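PDB 5UAS: UlvanLyase-PL25 from Pseudoalteromonas sp. PLSV, which cleaves ulvan, the sulfated cell-wall polysaccharide of green seaweeds built from 3-sulfated rhamnose and uronic acid or xylose, as a polysaccharide lyase of family PL25. Local coordinates for residues A[302-307]-A[319-324]; A[109-114]-A[141-146]. All blocks are in the same frame, centred on the assembly; numbering follows the deposited sequence.

Contact 1: residues A[302-307]-A[319-324]; sequences LWTFNG and IAINAG. With 83Y (3-O-sulfo-alpha-L-rhamnopyranose), chain C.
F305 and N322 face each other as an antiparallel hydrogen-bonded pair in the beta hairpin of the first two strands of a four-stranded propeller blade. F305 N donates to N322 O at 2.8 Å. In return F305 O takes two protons from the same residue: N322 N and the side-chain atom N322 ND2, each 3.0 Å away, arrive from opposite faces of the F305 carbonyl. The acceptor lies close to the amide plane of N322, and chi1 of -52°, with CG beside the backbone N, sets the carboxamide alongside the F305 side chain, its plane 38° from the ring. At its other end, OD1 bonds to T337 OG1 on the next strand. Were N322 an alanine, F305 O would probably keep only the backbone donor within this pair and T337 would lose this partner. At the open end of the hairpin, W303 and G324 exchange a second couple of backbone bonds, W303 N to G324 O and G324 N to W303 O, both 2.9 Å; between these pairs, T304 OG1 is satisfied by D238. On the face shared by T304 and A323, I321 reaches across with CD1, 3.9 Å from N306 OD1 and 4.0 Å from T304 CB. Beyond, a water joins N306 OD1 to A320 O. The F305 ring, its CG anti to the backbone N at chi1 -176°, stands out from the pair and presents its edge to the sulfated rhamnose, CE1 lying 3.3 Å from the sugar O2, which is in the ring plane. K101, N36 and N98 supply hydrogen bonds to that sugar. The chemistry thus implies a division of labour: N322 fixes the F305 backbone by polar bonds, and the phenyl group contributes an apolar edge to the glycan pocket.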
ATOM      1  N   LEU A 302      -4.602 -21.665  -1.314  1.00 20.21           N
ATOM      2  CA  LEU A 302      -4.620 -20.571  -0.346  1.00 18.49           C
ATOM      3  C   LEU A 302      -4.955 -19.262  -1.039  1.00 20.65           C
ATOM      4  O   LEU A 302      -4.446 -18.972  -2.122  1.00 21.03           O
ATOM      5  CB  LEU A 302      -3.271 -20.410   0.348  1.00 18.04           C
ATOM      6  CG  LEU A 302      -2.737 -21.606   1.132  1.00 21.60           C
ATOM      7  CD1 LEU A 302      -1.395 -21.276   1.765  1.00 23.03           C
ATOM      8  CD2 LEU A 302      -3.738 -22.045   2.199  1.00 23.07           C
ATOM      9  N   TRP A 303      -5.791 -18.459  -0.386  1.00 17.96           N
ATOM     10  CA  TRP A 303      -6.173 -17.149  -0.898  1.00 16.97           C
ATOM     11  C   TRP A 303      -5.197 -16.100  -0.389  1.00 16.53           C
ATOM     12  O   TRP A 303      -4.791 -16.128   0.782  1.00 16.60           O
ATOM     13  CB  TRP A 303      -7.580 -16.768  -0.445  1.00 18.70           C
ATOM     14  CG  TRP A 303      -8.733 -17.509  -1.065  1.00 17.44           C
ATOM     15  CD1 TRP A 303      -8.734 -18.778  -1.604  1.00 20.46           C
ATOM     16  CD2 TRP A 303     -10.075 -17.012  -1.209  1.00 21.67           C
ATOM     17  NE1 TRP A 303      -9.993 -19.084  -2.074  1.00 21.78           N
ATOM     18  CE2 TRP A 303     -10.825 -18.012  -1.856  1.00 22.73           C
ATOM     19  CE3 TRP A 303     -10.707 -15.799  -0.871  1.00 21.16           C
ATOM     20  CZ2 TRP A 303     -12.185 -17.859  -2.145  1.00 23.26           C
ATOM     21  CZ3 TRP A 303     -12.054 -15.642  -1.171  1.00 23.04           C
ATOM     22  CH2 TRP A 303     -12.776 -16.664  -1.801  1.00 24.35           C
ATOM     23  N   THR A 304      -4.841 -15.158  -1.254  1.00 15.32           N
ATOM     24  CA  THR A 304      -3.760 -14.229  -0.958  1.00 14.57           C
ATOM     25  C   THR A 304      -4.287 -12.826  -0.704  1.00 14.71           C
ATOM     26  O   THR A 304      -5.409 -12.472  -1.078  1.00 16.38           O
ATOM     27  CB  THR A 304      -2.752 -14.194  -2.113  1.00 17.21           C
ATOM     28  OG1 THR A 304      -3.458 -13.963  -3.343  1.00 15.94           O
ATOM     29  CG2 THR A 304      -2.027 -15.521  -2.184  1.00 18.28           C
ATOM     30  N   PHE A 305      -3.443 -12.029  -0.054  1.00 13.49           N
ATOM     31  CA  PHE A 305      -3.627 -10.595   0.047  1.00 12.39           C
ATOM     32  C   PHE A 305      -2.232 -10.015  -0.072  1.00 13.05           C
ATOM     33  O   PHE A 305      -1.346 -10.391   0.699  1.00 14.48           O
ATOM     34  CB  PHE A 305      -4.308 -10.199   1.378  1.00 13.93           C
ATOM     35  CG  PHE A 305      -4.612  -8.744   1.484  1.00 12.22           C
ATOM     36  CD1 PHE A 305      -5.743  -8.229   0.871  1.00 12.67           C
ATOM     37  CD2 PHE A 305      -3.782  -7.894   2.208  1.00 13.88           C
ATOM     38  CE1 PHE A 305      -6.028  -6.884   0.913  1.00 13.70           C
ATOM     39  CE2 PHE A 305      -4.068  -6.534   2.290  1.00 13.11           C
ATOM     40  CZ  PHE A 305      -5.222  -6.034   1.661  1.00 13.76           C
ATOM     41  N   ASN A 306      -2.021  -9.160  -1.063  1.00 10.63           N
ATOM     42  CA  ASN A 306      -0.652  -8.785  -1.417  1.00 13.21           C
ATOM     43  C   ASN A 306       0.017  -7.989  -0.295  1.00 14.03           C
ATOM     44  O   ASN A 306      -0.639  -7.318   0.510  1.00 14.36           O
ATOM     45  CB  ASN A 306      -0.629  -7.985  -2.731  1.00 13.87           C
ATOM     46  CG  ASN A 306       0.749  -7.962  -3.373  1.00 16.47           C
ATOM     47  OD1 ASN A 306       1.553  -8.860  -3.132  1.00 17.95           O
ATOM     48  ND2 ASN A 306       1.041  -6.913  -4.153  1.00 15.43           N
ATOM     49  N   GLY A 307       1.344  -8.074  -0.254  1.00 14.47           N
ATOM     50  CA  GLY A 307       2.166  -7.314   0.666  1.00 13.12           C
ATOM     51  C   GLY A 307       3.037  -6.296  -0.053  1.00 13.49           C
ATOM     52  O   GLY A 307       2.513  -5.346  -0.635  1.00 16.75           O
ATOM     53  N   ILE A 319       9.874 -10.730  -1.016  1.00 14.70           N
ATOM     54  CA  ILE A 319       8.446 -10.497  -1.177  1.00 12.38           C
ATOM     55  C   ILE A 319       7.738 -10.886   0.118  1.00 11.42           C
ATOM     56  O   ILE A 319       7.987 -11.965   0.676  1.00 11.79           O
ATOM     57  CB  ILE A 319       7.863 -11.303  -2.353  1.00 16.60           C
ATOM     58  CG1 ILE A 319       8.393 -10.783  -3.682  1.00 15.06           C
ATOM     59  CG2 ILE A 319       6.312 -11.243  -2.325  1.00 16.71           C
ATOM     60  CD1 ILE A 319       8.028 -11.714  -4.856  1.00 14.27           C
ATOM     61  N   ALA A 320       6.847 -10.013   0.575  1.00 11.81           N
ATOM     62  CA  ALA A 320       5.893 -10.330   1.629  1.00 11.86           C
ATOM     63  C   ALA A 320       4.570 -10.622   0.938  1.00 13.18           C
ATOM     64  O   ALA A 320       4.073  -9.804   0.154  1.00 13.99           O
ATOM     65  CB  ALA A 320       5.768  -9.170   2.618  1.00 10.21           C
ATOM     66  N   ILE A 321       4.026 -11.806   1.186  1.00 14.26           N
ATOM     67  CA  ILE A 321       2.744 -12.194   0.622  1.00 13.37           C
ATOM     68  C   ILE A 321       1.900 -12.760   1.755  1.00 12.12           C
ATOM     69  O   ILE A 321       2.356 -13.635   2.507  1.00 14.42           O
ATOM     70  CB  ILE A 321       2.919 -13.216  -0.532  1.00 12.55           C
ATOM     71  CG1 ILE A 321       1.549 -13.613  -1.116  1.00 11.84           C
ATOM     72  CG2 ILE A 321       3.730 -14.432  -0.095  1.00 16.45           C
ATOM     73  CD1 ILE A 321       0.830 -12.426  -1.793  1.00 15.21           C
ATOM     74  N   ASN A 322       0.688 -12.233   1.921  1.00 12.35           N
ATOM     75  CA  ASN A 322      -0.207 -12.832   2.898  1.00 15.62           C
ATOM     76  C   ASN A 322      -1.065 -13.902   2.240  1.00 16.32           C
ATOM     77  O   ASN A 322      -1.526 -13.729   1.109  1.00 14.47           O
ATOM     78  CB  ASN A 322      -1.096 -11.776   3.541  1.00 16.01           C
ATOM     79  CG  ASN A 322      -0.308 -10.639   4.086  1.00 12.04           C
ATOM     80  OD1 ASN A 322       0.299 -10.753   5.169  1.00 14.61           O
ATOM     81  ND2 ASN A 322      -0.313  -9.515   3.371  1.00 11.36           N
ATOM     82  N   ALA A 323      -1.314 -14.990   2.967  1.00 13.56           N
ATOM     83  CA  ALA A 323      -2.147 -16.050   2.406  1.00 15.11           C
ATOM     84  C   ALA A 323      -2.840 -16.796   3.528  1.00 17.41           C
ATOM     85  O   ALA A 323      -2.336 -16.840   4.650  1.00 17.39           O
ATOM     86  CB  ALA A 323      -1.303 -17.017   1.563  1.00 16.17           C
ATOM     87  N   GLY A 324      -3.978 -17.419   3.216  1.00 17.02           N
ATOM     88  CA  GLY A 324      -4.700 -18.145   4.245  1.00 18.43           C
ATOM     89  C   GLY A 324      -5.703 -19.102   3.647  1.00 19.36           C
ATOM     90  O   GLY A 324      -6.105 -18.980   2.485  1.00 19.05           O
TER
HETATM   91  C1  83Y C   3      -9.459  -4.646  -0.924  1.00 15.95           C
HETATM   92  C2  83Y C   3      -8.883  -3.648   0.066  1.00 14.23           C
HETATM   93  C3  83Y C   3      -9.721  -3.602   1.357  1.00 16.14           C
HETATM   94  C4  83Y C   3      -9.967  -4.991   1.956  1.00 15.40           C
HETATM   95  C5  83Y C   3     -10.445  -5.942   0.876  1.00 14.65           C
HETATM   96  C6  83Y C   3     -10.487  -7.373   1.418  1.00 14.76           C
HETATM   97  O1S 83Y C   3      -8.443  -0.701   3.397  1.00 13.90           O
HETATM   98  O2  83Y C   3      -7.557  -4.014   0.355  1.00 13.96           O
HETATM   99  O2S 83Y C   3     -10.808  -1.504   3.381  1.00 17.85           O
HETATM  100  O3  83Y C   3      -9.041  -2.783   2.287  1.00 14.60           O
HETATM  101  O3S 83Y C   3      -9.746  -0.623   1.402  1.00 16.99           O
HETATM  102  O5  83Y C   3      -9.633  -5.911  -0.301  1.00 16.30           O
HETATM  103  S   83Y C   3      -9.535  -1.351   2.652  1.00 16.64           S
HETATM  104  O4  83Y C   3     -11.015  -4.933   2.947  1.00 16.28           O
HETATM  105  O   HOH W   1       4.122  -8.690  -2.522  1.00 17.12           O

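Contact 2: residues A[109-114]-A[141-146]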
ATOM      1  N   GLU A 109      10.741  20.349  -6.153  1.00 15.93           N
ATOM      2  CA  GLU A 109      10.636  21.740  -5.738  1.00 16.97           C
ATOM      3  C   GLU A 109      10.075  21.864  -4.335  1.00 15.50           C
ATOM      4  O   GLU A 109       9.880  22.984  -3.856  1.00 15.86           O
ATOM      5  CB  GLU A 109       9.780  22.556  -6.717  1.00 21.59           C
ATOM      6  CG  GLU A 109      10.471  22.836  -8.073  1.00 27.16           C
ATOM      7  CD  GLU A 109      11.722  23.716  -7.959  1.00 37.21           C
ATOM      8  OE1 GLU A 109      11.765  24.619  -7.085  1.00 36.98           O
ATOM      9  OE2 GLU A 109      12.671  23.506  -8.753  1.00 42.43           O
ATOM     10  N   GLY A 110       9.839  20.743  -3.666  1.00 15.31           N
ATOM     11  CA  GLY A 110       9.393  20.782  -2.294  1.00 14.57           C
ATOM     12  C   GLY A 110       7.901  20.787  -2.126  1.00 14.94           C
ATOM     13  O   GLY A 110       7.434  20.814  -0.996  1.00 14.60           O
ATOM     14  N   TYR A 111       7.133  20.759  -3.207  1.00 14.70           N
ATOM     15  CA  TYR A 111       5.693  20.672  -3.058  1.00 12.66           C
ATOM     16  C   TYR A 111       5.299  19.270  -2.627  1.00 13.61           C
ATOM     17  O   TYR A 111       5.837  18.275  -3.119  1.00 14.02           O
ATOM     18  CB  TYR A 111       4.994  21.070  -4.363  1.00 16.17           C
ATOM     19  CG  TYR A 111       5.183  22.544  -4.680  1.00 18.03           C
ATOM     20  CD1 TYR A 111       4.332  23.512  -4.136  1.00 19.05           C
ATOM     21  CD2 TYR A 111       6.232  22.970  -5.488  1.00 17.77           C
ATOM     22  CE1 TYR A 111       4.501  24.872  -4.413  1.00 18.85           C
ATOM     23  CE2 TYR A 111       6.413  24.325  -5.771  1.00 22.71           C
ATOM     24  CZ  TYR A 111       5.553  25.270  -5.227  1.00 22.09           C
ATOM     25  OH  TYR A 111       5.750  26.612  -5.505  1.00 22.46           O
ATOM     26  N   ILE A 112       4.352  19.198  -1.700  1.00 14.57           N
ATOM     27  CA  ILE A 112       3.834  17.931  -1.206  1.00 12.20           C
ATOM     28  C   ILE A 112       2.575  17.579  -1.989  1.00 14.70           C
ATOM     29  O   ILE A 112       1.625  18.369  -2.083  1.00 14.01           O
ATOM     30  CB  ILE A 112       3.552  18.000   0.301  1.00 13.07           C
ATOM     31  CG1 ILE A 112       4.827  18.437   1.020  1.00 19.65           C
ATOM     32  CG2 ILE A 112       3.106  16.651   0.818  1.00 13.52           C
ATOM     33  CD1 ILE A 112       4.595  18.961   2.396  1.00 24.20           C
ATOM     34  N   HIS A 113       2.591  16.395  -2.578  1.00 11.32           N
ATOM     35  CA  HIS A 113       1.485  15.861  -3.353  1.00 11.27           C
ATOM     36  C   HIS A 113       0.764  14.795  -2.547  1.00 12.82           C
ATOM     37  O   HIS A 113       1.398  13.950  -1.916  1.00 15.08           O
ATOM     38  CB  HIS A 113       2.011  15.237  -4.652  1.00 10.02           C
ATOM     39  CG  HIS A 113       2.663  16.229  -5.564  1.00 13.79           C
ATOM     40  ND1 HIS A 113       2.033  16.756  -6.669  1.00 13.72           N
ATOM     41  CD2 HIS A 113       3.882  16.823  -5.501  1.00 13.42           C
ATOM     42  CE1 HIS A 113       2.843  17.612  -7.265  1.00 15.26           C
ATOM     43  NE2 HIS A 113       3.972  17.670  -6.575  1.00 13.42           N
ATOM     44  N   ILE A 114      -0.562  14.834  -2.591  1.00 12.75           N
ATOM     45  CA  ILE A 114      -1.410  13.803  -2.014  1.00 11.31           C
ATOM     46  C   ILE A 114      -2.322  13.258  -3.113  1.00 12.34           C
ATOM     47  O   ILE A 114      -3.044  14.024  -3.768  1.00 13.45           O
ATOM     48  CB  ILE A 114      -2.228  14.367  -0.842  1.00 12.76           C
ATOM     49  CG1 ILE A 114      -1.270  14.838   0.262  1.00 13.26           C
ATOM     50  CG2 ILE A 114      -3.284  13.346  -0.397  1.00 15.35           C
ATOM     51  CD1 ILE A 114      -0.633  13.737   1.081  1.00 19.69           C
ATOM     52  N   ALA A 141      -4.070  16.354  -5.009  1.00 11.65           N
ATOM     53  CA  ALA A 141      -3.947  17.645  -4.359  1.00 14.33           C
ATOM     54  C   ALA A 141      -2.472  17.985  -4.250  1.00 13.41           C
ATOM     55  O   ALA A 141      -1.634  17.091  -4.182  1.00 13.44           O
ATOM     56  CB  ALA A 141      -4.570  17.626  -2.965  1.00 13.45           C
ATOM     57  N   VAL A 142      -2.155  19.272  -4.185  1.00 13.74           N
ATOM     58  CA  VAL A 142      -0.771  19.674  -3.963  1.00 14.74           C
ATOM     59  C   VAL A 142      -0.733  20.848  -2.997  1.00 14.24           C
ATOM     60  O   VAL A 142      -1.621  21.706  -2.983  1.00 16.50           O
ATOM     61  CB  VAL A 142      -0.046  20.029  -5.290  1.00 15.05           C
ATOM     62  CG1 VAL A 142      -0.637  21.296  -5.908  1.00 17.15           C
ATOM     63  CG2 VAL A 142       1.463  20.189  -5.079  1.00 16.42           C
ATOM     64  N   SER A 143       0.308  20.875  -2.178  1.00 12.75           N
ATOM     65  CA  SER A 143       0.477  21.987  -1.253  1.00 12.86           C
ATOM     66  C   SER A 143       0.631  23.294  -2.026  1.00 14.01           C
ATOM     67  O   SER A 143       1.226  23.334  -3.110  1.00 16.49           O
ATOM     68  CB  SER A 143       1.679  21.730  -0.340  1.00 13.46           C
ATOM     69  OG  SER A 143       2.918  21.857  -1.028  1.00 14.48           O
ATOM     70  N   LYS A 144       0.069  24.379  -1.482  1.00 14.65           N
ATOM     71  CA  LYS A 144       0.196  25.663  -2.165  1.00 17.73           C
ATOM     72  C   LYS A 144       1.626  26.189  -2.125  1.00 18.36           C
ATOM     73  O   LYS A 144       2.023  26.976  -2.991  1.00 17.70           O
ATOM     74  CB  LYS A 144      -0.756  26.686  -1.548  1.00 18.68           C
ATOM     75  CG  LYS A 144      -2.208  26.428  -1.945  1.00 20.67           C
ATOM     76  CD  LYS A 144      -3.094  27.603  -1.560  1.00 24.55           C
ATOM     77  CE  LYS A 144      -4.548  27.302  -1.910  1.00 27.03           C
ATOM     78  NZ  LYS A 144      -5.427  28.494  -1.685  1.00 29.72           N
ATOM     79  N   ARG A 145       2.400  25.800  -1.120  1.00 17.38           N
ATOM     80  CA  ARG A 145       3.758  26.299  -0.974  1.00 18.13           C
ATOM     81  C   ARG A 145       4.654  25.121  -0.639  1.00 17.18           C
ATOM     82  O   ARG A 145       4.190  24.132  -0.067  1.00 16.19           O
ATOM     83  CB  ARG A 145       3.864  27.360   0.126  1.00 22.54           C
ATOM     84  CG  ARG A 145       3.137  28.642  -0.227  1.00 30.92           C
ATOM     85  CD  ARG A 145       2.874  29.452   1.026  1.00 37.10           C
ATOM     86  NE  ARG A 145       4.092  29.750   1.768  1.00 43.95           N
ATOM     87  CZ  ARG A 145       4.837  30.833   1.567  1.00 51.61           C
ATOM     88  NH1 ARG A 145       4.491  31.713   0.630  1.00 53.95           N
ATOM     89  NH2 ARG A 145       5.926  31.041   2.300  1.00 53.06           N
ATOM     90  N   PRO A 146       5.931  25.188  -1.003  1.00 17.19           N
ATOM     91  CA  PRO A 146       6.824  24.058  -0.705  1.00 17.56           C
ATOM     92  C   PRO A 146       6.938  23.858   0.798  1.00 16.64           C
ATOM     93  O   PRO A 146       6.975  24.821   1.565  1.00 18.26           O
ATOM     94  CB  PRO A 146       8.161  24.477  -1.326  1.00 17.98           C
ATOM     95  CG  PRO A 146       7.787  25.497  -2.406  1.00 22.05           C
ATOM     96  CD  PRO A 146       6.554  26.211  -1.861  1.00 18.99           C
TER
HETATM   97  O   HOH W   2       4.171  28.521  -4.191  1.00 30.67           O
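A141 and I114 open the contact as an antiparallel hydrogen-bonded pair between the two middle strands of a four-stranded propeller blade. Their two backbone bonds are nearly straight, A141 N to I114 O measuring 2.8 Å. V142 comes next, opposite H113 in a non-hydrogen-bonded pair. Its CG2 methyl, anti to the backbone N, lies over one face of the imidazole, 3.8 Å from the ring centroid in a CH-pi contact, and also touches Y111 CB. H113 itself is held at both nitrogens, ND1 by H140 and NE2 by D107, which fixes the ring that V142 covers. At S143 the pairing changes character. The backbone N still bonds to I112 O, but the return bond from I112 N goes to S143 OG at 3.1 Å. With chi1 of 72°, that hydroxyl sits between its own N and carbonyl carbon, and it donates to R145 O, so one side chain links I112 to the corner that follows. The chain bends at K144, whose carbonyl oxygen lies at the edge of the Y111 ring and receives a proton from a water that also bonds to Y111 OH. Past R145, P146 packs against the tyrosine, whose ring also makes a cation-pi contact with R198. P146 CG stands over one ring face, 3.9 Å from the centroid and displaced toward the rim.

From the N terminus the chain first reaches contact 2, where 109-114 and 141-146 close a loop of 26 residues and join the middle strands of the blade running from 103-106 to 151-154. It then passes through the large curled sheet of strands 165-169 to 295-297, whose region includes the zinc ligands, before contact 1 closes a loop of 11 residues between 302-307 and 319-324. The two closures follow in series, neither nested nor crossed. The centres of contact 1 and contact 2 are about 34 Å apart, on opposite sides of the chain's centre, and the two do not touch. Each stitches neighbouring strands within a single blade, contact 1 beside the bound glycan and contact 2 farther out.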